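Local coordinates for protein alpha-11 giardin (Giardia intestinalis, PDB 2II2) that is an annexin that binds calcium and probably phospholipid membranes, and may take part in attachment of the parasite and in the organisation of its cytoskeleton, at residues Val91-Phe94 with Arg95-His98; Thr246-Asp249 with Asp250-Tyr253. One frame throughout, in Å; residues are numbered along the deposited sequence.

Contact 1: residues Val91-Phe94 with Arg95-His98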
ATOM      1  N   VAL A  91       7.953 -14.859   8.207  1.00 12.67           N
ATOM      2  CA  VAL A  91       7.091 -15.403   7.144  1.00 12.38           C
ATOM      3  C   VAL A  91       6.707 -14.231   6.222  1.00 11.16           C
ATOM      4  O   VAL A  91       6.320 -13.154   6.694  1.00 12.70           O
ATOM      5  CB  VAL A  91       5.848 -16.100   7.707  1.00 13.08           C
ATOM      6  CG1 VAL A  91       4.960 -16.602   6.598  1.00 14.18           C
ATOM      7  CG2 VAL A  91       6.238 -17.251   8.643  1.00 13.99           C
ATOM      8  N   ASN A  92       6.817 -14.419   4.911  1.00 10.10           N
ATOM      9  CA  ASN A  92       6.525 -13.327   3.986  1.00  9.32           C
ATOM     10  C   ASN A  92       5.124 -12.773   4.174  1.00  9.10           C
ATOM     11  O   ASN A  92       4.138 -13.511   4.136  1.00 10.71           O
ATOM     12  CB  ASN A  92       6.709 -13.744   2.539  1.00  8.89           C
ATOM     13  CG  ASN A  92       8.159 -13.990   2.192  1.00  9.88           C
ATOM     14  OD1 ASN A  92       9.068 -13.364   2.747  1.00 10.74           O
ATOM     15  ND2 ASN A  92       8.389 -14.897   1.253  1.00 10.35           N
ATOM     16  N   ASP A  93       5.052 -11.461   4.382  1.00  8.29           N
ATOM     17  CA  ASP A  93       3.766 -10.762   4.453  1.00  8.16           C
ATOM     18  C   ASP A  93       3.479 -10.267   3.039  1.00  7.27           C
ATOM     19  O   ASP A  93       3.946  -9.181   2.601  1.00  7.83           O
ATOM     20  CB  ASP A  93       3.859  -9.578   5.412  1.00  8.23           C
ATOM     21  CG  ASP A  93       2.571  -8.777   5.501  1.00  8.46           C
ATOM     22  OD1 ASP A  93       1.657  -9.053   4.704  1.00  9.61           O
ATOM     23  OD2 ASP A  93       2.475  -7.870   6.346  1.00  9.59           O
ATOM     24  N   PHE A  94       2.770 -11.093   2.270  1.00  7.47           N
ATOM     25  CA  PHE A  94       2.465 -10.716   0.909  1.00  7.19           C
ATOM     26  C   PHE A  94       1.623  -9.451   0.833  1.00  7.13           C
ATOM     27  O   PHE A  94       1.717  -8.715  -0.161  1.00  7.28           O
ATOM     28  CB  PHE A  94       1.766 -11.850   0.156  1.00  7.73           C
ATOM     29  CG  PHE A  94       2.693 -12.945  -0.260  1.00  8.21           C
ATOM     30  CD1 PHE A  94       2.521 -14.221   0.238  1.00 11.38           C
ATOM     31  CD2 PHE A  94       3.738 -12.711  -1.147  1.00  9.56           C
ATOM     32  CE1 PHE A  94       3.368 -15.274  -0.156  1.00 12.97           C
ATOM     33  CE2 PHE A  94       4.598 -13.757  -1.540  1.00 11.61           C
ATOM     34  CZ  PHE A  94       4.404 -15.031  -1.044  1.00 12.26           C
ATOM     35  N   ARG A  95       0.772  -9.201   1.825  1.00  7.14           N
ATOM     36  CA  ARG A  95      -0.052  -7.991   1.734  1.00  7.46           C
ATOM     37  C   ARG A  95       0.859  -6.754   1.618  1.00  6.74           C
ATOM     38  O   ARG A  95       0.617  -5.869   0.804  1.00  7.88           O
ATOM     39  CB  ARG A  95      -0.976  -7.844   2.934  1.00  7.27           C
ATOM     40  CG  ARG A  95      -2.057  -8.887   3.014  1.00  8.56           C
ATOM     41  CD  ARG A  95      -3.025  -8.543   4.131  1.00 10.49           C
ATOM     42  NE  ARG A  95      -4.189  -9.416   4.127  1.00 10.47           N
ATOM     43  CZ  ARG A  95      -4.212 -10.655   4.620  1.00 10.76           C
ATOM     44  NH1 ARG A  95      -3.136 -11.177   5.201  1.00 11.93           N
ATOM     45  NH2 ARG A  95      -5.327 -11.382   4.554  1.00 14.25           N
ATOM     46  N   ALA A  96       1.902  -6.729   2.451  1.00  7.20           N
ATOM     47  CA  ALA A  96       2.812  -5.587   2.497  1.00  7.04           C
ATOM     48  C   ALA A  96       3.682  -5.518   1.233  1.00  6.90           C
ATOM     49  O   ALA A  96       3.910  -4.438   0.668  1.00  7.55           O
ATOM     50  CB  ALA A  96       3.689  -5.635   3.735  1.00  7.35           C
ATOM     51  N   ILE A  97       4.196  -6.670   0.778  1.00  6.81           N
ATOM     52  CA  ILE A  97       4.998  -6.664  -0.454  1.00  6.71           C
ATOM     53  C   ILE A  97       4.151  -6.190  -1.637  1.00  6.56           C
ATOM     54  O   ILE A  97       4.592  -5.366  -2.443  1.00  7.29           O
ATOM     55  CB  ILE A  97       5.605  -8.070  -0.748  1.00  6.67           C
ATOM     56  CG1 ILE A  97       6.470  -8.550   0.433  1.00  8.20           C
ATOM     57  CG2 ILE A  97       6.416  -8.004  -2.026  1.00  7.60           C
ATOM     58  CD1 ILE A  97       6.767 -10.052   0.410  1.00  8.82           C
ATOM     59  N   HIS A  98       2.934  -6.702  -1.729  1.00  6.80           N
ATOM     60  CA  HIS A  98       2.035  -6.323  -2.796  1.00  6.78           C
ATOM     61  C   HIS A  98       1.754  -4.834  -2.803  1.00  6.83           C
ATOM     62  O   HIS A  98       1.766  -4.181  -3.852  1.00  7.96           O
ATOM     63  CB  HIS A  98       0.715  -7.085  -2.680  1.00  7.10           C
ATOM     64  CG  HIS A  98       0.820  -8.521  -3.052  1.00  6.07           C
ATOM     65  ND1 HIS A  98      -0.170  -9.422  -2.742  1.00  6.82           N
ATOM     66  CD2 HIS A  98       1.793  -9.220  -3.683  1.00  7.37           C
ATOM     67  CE1 HIS A  98       0.191 -10.618  -3.168  1.00  7.10           C
ATOM     68  NE2 HIS A  98       1.368 -10.518  -3.768  1.00  6.97           N
TER
HETATM   69  O   HOH W   1      -0.515 -10.116   5.969  1.00 17.33           O

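Contact 2: residues Thr246-Asp249 with Asp250-Tyr253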
ATOM      1  N   THR A 246     -11.251  -5.986   7.594  1.00  8.18           N
ATOM      2  CA  THR A 246     -10.546  -7.038   8.333  1.00  8.23           C
ATOM      3  C   THR A 246     -11.039  -7.012   9.784  1.00  8.36           C
ATOM      4  O   THR A 246     -10.997  -5.978  10.444  1.00  9.21           O
ATOM      5  CB  THR A 246      -9.050  -6.768   8.293  1.00  7.27           C
ATOM      6  OG1 THR A 246      -8.601  -6.970   6.949  1.00  8.37           O
ATOM      7  CG2 THR A 246      -8.264  -7.707   9.210  1.00  8.66           C
ATOM      8  N   GLN A 247     -11.469  -8.177  10.294  1.00 10.00           N
ATOM      9  CA  GLN A 247     -12.043  -8.302  11.624  1.00 11.61           C
ATOM     10  C   GLN A 247     -10.998  -8.139  12.736  1.00 11.50           C
ATOM     11  O   GLN A 247     -11.278  -7.582  13.807  1.00 12.85           O
ATOM     12  CB  GLN A 247     -12.748  -9.670  11.788  1.00 14.25           C
ATOM     13  CG  GLN A 247     -13.889  -9.962  10.826  1.00 16.42           C
ATOM     14  CD  GLN A 247     -15.240  -9.679  11.435  1.00 16.54           C
ATOM     15  OE1 GLN A 247     -16.056  -8.918  10.888  1.00 18.94           O
ATOM     16  NE2 GLN A 247     -15.489 -10.295  12.572  1.00 16.26           N
ATOM     17  N   ASN A 248      -9.794  -8.638  12.487  1.00  9.78           N
ATOM     18  CA  ASN A 248      -8.737  -8.586  13.483  1.00 10.33           C
ATOM     19  C   ASN A 248      -8.183  -7.170  13.550  1.00  9.73           C
ATOM     20  O   ASN A 248      -7.619  -6.665  12.554  1.00  9.84           O
ATOM     21  CB  ASN A 248      -7.615  -9.529  13.080  1.00 11.24           C
ATOM     22  CG  ASN A 248      -6.541  -9.573  14.125  1.00 12.24           C
ATOM     23  OD1 ASN A 248      -5.616  -8.784  14.091  1.00 12.24           O
ATOM     24  ND2 ASN A 248      -6.733 -10.404  15.145  1.00 16.40           N
ATOM     25  N   ASP A 249      -8.344  -6.519  14.705  1.00 10.34           N
ATOM     26  CA  ASP A 249      -7.898  -5.125  14.812  1.00 10.26           C
ATOM     27  C   ASP A 249      -6.402  -4.946  14.576  1.00 10.25           C
ATOM     28  O   ASP A 249      -5.982  -4.002  13.914  1.00 10.49           O
ATOM     29  CB  ASP A 249      -8.248  -4.520  16.176  1.00 11.69           C
ATOM     30  CG  ASP A 249      -9.673  -3.983  16.266  1.00 12.57           C
ATOM     31  OD1 ASP A 249     -10.432  -4.061  15.277  1.00 13.67           O
ATOM     32  OD2 ASP A 249     -10.009  -3.438  17.344  1.00 15.02           O
ATOM     33  N   ASP A 250      -5.583  -5.838  15.109  1.00 10.39           N
ATOM     34  CA  ASP A 250      -4.149  -5.654  14.932  1.00 10.31           C
ATOM     35  C   ASP A 250      -3.822  -5.599  13.455  1.00  9.39           C
ATOM     36  O   ASP A 250      -3.076  -4.703  12.967  1.00 10.35           O
ATOM     37  CB  ASP A 250      -3.378  -6.777  15.618  1.00 11.66           C
ATOM     38  CG  ASP A 250      -3.330  -6.628  17.116  1.00 13.76           C
ATOM     39  OD1 ASP A 250      -3.778  -5.614  17.672  1.00 16.32           O
ATOM     40  OD2 ASP A 250      -2.837  -7.564  17.762  1.00 18.49           O
ATOM     41  N   MET A 251      -4.409  -6.527  12.701  1.00  9.00           N
ATOM     42  CA  MET A 251      -4.155  -6.541  11.249  1.00  8.67           C
ATOM     43  C   MET A 251      -4.789  -5.347  10.517  1.00  7.69           C
ATOM     44  O   MET A 251      -4.160  -4.735   9.648  1.00  8.00           O
ATOM     45  CB  MET A 251      -4.639  -7.848  10.627  1.00  8.66           C
ATOM     46  CG  MET A 251      -3.898  -9.057  11.175  1.00 10.23           C
ATOM     47  SD  MET A 251      -4.496 -10.621  10.489  1.00 13.04           S
ATOM     48  CE  MET A 251      -4.040 -10.413   8.745  1.00 14.44           C
ATOM     49  N   ALA A 252      -6.039  -5.033  10.859  1.00  7.36           N
ATOM     50  CA  ALA A 252      -6.723  -3.940  10.166  1.00  7.22           C
ATOM     51  C   ALA A 252      -5.950  -2.626  10.365  1.00  6.58           C
ATOM     52  O   ALA A 252      -5.760  -1.856   9.417  1.00  6.30           O
ATOM     53  CB  ALA A 252      -8.106  -3.787  10.719  1.00  7.49           C
ATOM     54  N   TYR A 253      -5.503  -2.362  11.590  1.00  6.97           N
ATOM     55  CA  TYR A 253      -4.821  -1.118  11.868  1.00  6.80           C
ATOM     56  C   TYR A 253      -3.421  -1.105  11.264  1.00  7.29           C
ATOM     57  O   TYR A 253      -2.976  -0.069  10.740  1.00  7.58           O
ATOM     58  CB  TYR A 253      -4.718  -0.865  13.377  1.00  8.04           C
ATOM     59  CG  TYR A 253      -5.976  -0.362  14.040  1.00  8.61           C
ATOM     60  CD1 TYR A 253      -7.089  -1.209  14.196  1.00  9.44           C
ATOM     61  CD2 TYR A 253      -6.037   0.935  14.577  1.00  9.79           C
ATOM     62  CE1 TYR A 253      -8.245  -0.766  14.830  1.00 10.81           C
ATOM     63  CE2 TYR A 253      -7.217   1.383  15.236  1.00 10.64           C
ATOM     64  CZ  TYR A 253      -8.288   0.510  15.363  1.00 10.93           C
ATOM     65  OH  TYR A 253      -9.432   0.942  15.982  1.00 13.11           O
TER
HETATM   66  O   HOH W   2      -5.118  -9.865  17.674  1.00 31.69           O
HETATM   67  O   HOH W   3     -11.225  -1.015  16.406  1.00 13.72           O

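Contact 1: residues Val91-Phe94 with Arg95-His98
N92 rests its CB loosely against CD1 of I97, five residues on, while its amide donates from ND2 to the carbonyl of Q131, at the end of helix 124-131. D93 follows as the N-cap of helix 94-102. Its CG stands anti to the backbone N (chi1 178°), which folds the carboxylate back over the first helical turn. There OD1 accepts from A96 N at 3.2 Å, a weak capping bond, and OD2 lies 3.6 Å from the methyl CB of A96. A water joins the same D93 OD1, 2.7 Å away, to R95 NH1: it donates to the carboxylate and accepts from the guanidinium, lying in the plane of that group at its edge. The charged atoms, D93 OD1 and R95 NH1, stay 5.3 Å apart, linked by the water and not by a direct salt bridge. D93 O takes a regular helical bond from I97 N at 3.1 Å. F94 opens the helix itself. Its carbonyl receives H98 N at 2.8 Å and also sits over one face of the imidazole. The CB of F94 lies over that ring too, 4.2 Å from its centroid, as a CH-pi contact. H98 NE2 is bonded to A138 O, which helps fix the imidazole's rotation. A96 and I97 pack on helix 76-89, and F94, I97 and H98 on helix 137-147, wedging this helix among its neighbours in the annexin fold. E217 of helix 216-230 takes weak bonds from F94 N and R95 N, so two acids gather at the helix start, where their negative charge probably interacts favourably with the helix dipole.

Contact 2: residues Thr246-Asp249 with Asp250-Tyr253
The turn is set up by the first torsions of N248, D249 and Y253. N248 has CG opposite its own N (chi1 -176°), swinging the amide over the start of helix 249-263, whereas D249 and Y253, four residues apart and thus on the same side of the helix, both carry CG opposite the carbonyl carbon and lie side by side, pointing the same way. N248 is the N-cap residue, and its side-chain OD1 accepts from M251 N at 2.9 Å, with the donor in the carbonyl plane and an N-H...O angle of 161°; M251 CG packs 3.4 Å from N248 OD1. At the other end of the amide, ND2 donates to a water that in turn gives a weak bond to D250 OD2. N248 O meanwhile takes A252 N at 2.8 Å, a regular helical bond. The next residue, D249, lays its carboxylate against the ring of Y253, one turn on, with D249 CG 3.8 Å from Y253 CE1. The planes are 62° apart, and D249 OD1 is at the ring edge. A second water bridges D249 OD2, to which it donates, and Y253 OH. Before the cap, T246 crosses M251 at about a right angle, T246 CG2 lying 3.9 Å from M251 CB, and its CB approaches the methyl of A252. R287, at the end of helix 280-287, forms a salt bridge with D249 OD1 and a hydrogen bond to T246 O; K295 pairs with D250, and S290 N donates to Y253 OH. The loop after helix 232-244 and the start of helix 249-263 are thereby held to helix 280-287 and the loop beyond it.

Overall arrangement
Both contacts are helix starts in this all-helical annexin, each capped by a side chain one residue ahead of the helix, yet the chemistry differs. Contact 1 uses an aspartate with a weak capping bond, contact 2 an asparagine with a shorter, firmer one. The centre of contact 1 lies about 11 Å from the centre of the chain, that of contact 2 about 15 Å. In contact 1, A96, I97 and H98 are buried among helices 76-89 and 137-147. Contact 2 is more exposed, with N248 and D250 at the surface, and its two acids are paired with R287 and K295. The two helices meet directly: R95 NH1 of contact 1 packs on M251 CE of contact 2, 3.7 Å apart.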